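Local structure of 2-polyprenyl-6-methoxyphenol hydroxylase-like FAD-dependent oxidoreductase (Streptomyces sp. NRRL 11266, 6UI5) at residues N341-A344 with Q345-L348. The protein is probably an FAD-dependent oxidoreductase, binding flavin-adenine dinucleotide through a Rossmann-type FAD-binding domain. Residues are numbered along the deposited sequence; the frame is centred on the assembly and turned at random.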
# COMPACT_ATOMS: atom_id res chain seq x y z
N ASN A 341 -9.71 2.08 -3.56
CA ASN A 341 -9.45 1.48 -2.25
C ASN A 341 -10.37 0.30 -1.95
O ASN A 341 -9.97 -0.61 -1.21
CB ASN A 341 -9.53 2.55 -1.14
CG ASN A 341 -10.90 2.68 -0.55
OD1 ASN A 341 -11.29 1.87 0.31
ND2 ASN A 341 -11.64 3.72 -0.97
N ILE A 342 -11.60 0.28 -2.49
CA ILE A 342 -12.39 -0.95 -2.41
C ILE A 342 -11.61 -2.10 -3.04
O ILE A 342 -11.37 -3.13 -2.41
CB ILE A 342 -13.77 -0.80 -3.08
CG1 ILE A 342 -14.62 0.30 -2.42
CG2 ILE A 342 -14.53 -2.15 -3.11
CD1 ILE A 342 -15.03 0.01 -1.04
N GLN A 343 -11.16 -1.91 -4.28
CA GLN A 343 -10.38 -2.95 -4.94
C GLN A 343 -9.16 -3.31 -4.09
O GLN A 343 -8.81 -4.50 -3.95
CB GLN A 343 -9.96 -2.49 -6.33
CG GLN A 343 -11.07 -2.45 -7.37
CD GLN A 343 -11.72 -3.81 -7.64
OE1 GLN A 343 -12.45 -4.36 -6.80
NE2 GLN A 343 -11.44 -4.36 -8.82
N ALA A 344 -8.53 -2.29 -3.47
CA ALA A 344 -7.38 -2.55 -2.60
C ALA A 344 -7.80 -3.38 -1.39
O ALA A 344 -7.08 -4.29 -0.99
CB ALA A 344 -6.72 -1.25 -2.14
N GLN A 345 -8.95 -3.07 -0.80
CA GLN A 345 -9.46 -3.93 0.27
C GLN A 345 -9.67 -5.36 -0.23
O GLN A 345 -9.31 -6.31 0.47
CB GLN A 345 -10.76 -3.36 0.86
CG GLN A 345 -10.53 -2.18 1.82
CD GLN A 345 -11.82 -1.64 2.44
OE1 GLN A 345 -12.49 -2.35 3.20
NE2 GLN A 345 -12.18 -0.39 2.09
N LEU A 346 -10.21 -5.54 -1.44
CA LEU A 346 -10.44 -6.91 -1.91
C LEU A 346 -9.13 -7.68 -2.03
O LEU A 346 -9.09 -8.90 -1.80
CB LEU A 346 -11.19 -6.92 -3.24
CG LEU A 346 -12.69 -6.62 -3.20
CD1 LEU A 346 -13.33 -6.85 -4.56
CD2 LEU A 346 -13.38 -7.46 -2.13
N ALA A 347 -8.03 -6.98 -2.35
CA ALA A 347 -6.78 -7.69 -2.61
C ALA A 347 -6.12 -8.20 -1.33
O ALA A 347 -5.07 -8.84 -1.43
CB ALA A 347 -5.80 -6.81 -3.37
N LEU A 348 -6.70 -7.92 -0.16
CA LEU A 348 -6.30 -8.58 1.07
C LEU A 348 -7.13 -9.83 1.35
O LEU A 348 -6.93 -10.48 2.38
CB LEU A 348 -6.39 -7.63 2.27
CG LEU A 348 -5.43 -6.43 2.29
CD1 LEU A 348 -5.87 -5.37 1.35
CD2 LEU A 348 -5.28 -5.85 3.70
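Asn-341 and Gln-345, one turn apart near the C-terminal end of helix 325-346, are joined twice, through backbone and side chain. Gln-345 N donates to Asn-341 O over 2.7 Å, an i to i+4 bond, while Gln-345 NE2 donates to Asn-341 OD1 at 3.0 Å. With CG anti to its carbonyl carbon (chi1 -77°) and the chain extended beyond it, the Gln-345 amide comes alongside that of Asn-341, nearly coplanar. NE2 lies almost in line with the Asn-341 side-chain carbonyl (172°), though the N-H itself is bent to 150°. Both amides have further partners: NE2 also donates to Asn-293 OD1 and Gln-345 OE1 accepts from Ala-76 N, whereas Asn-341 ND2 serves Leu-337 O and Gln-295 OE1. Leu-346 N reaches Ile-342 O at 2.8 Å, but Ala-347 N makes only weak bonds, to Gln-343 O at 3.1 Å and less certainly to Ala-344 O. Gln-343 OE1 touches Leu-346 CD1 at van der Waals distance (3.5 Å); its NE2 bonds weakly to Asp-173 OD2, and Tyr-357 of the second subunit packs on it. Ile-342 lies about 9 Å from the bound flavin-adenine dinucleotide. The buried amide pair, fully engaged, has fixed orientations and ties this helix end to Ala-76 and the run from Asn-293 into helix 295-316.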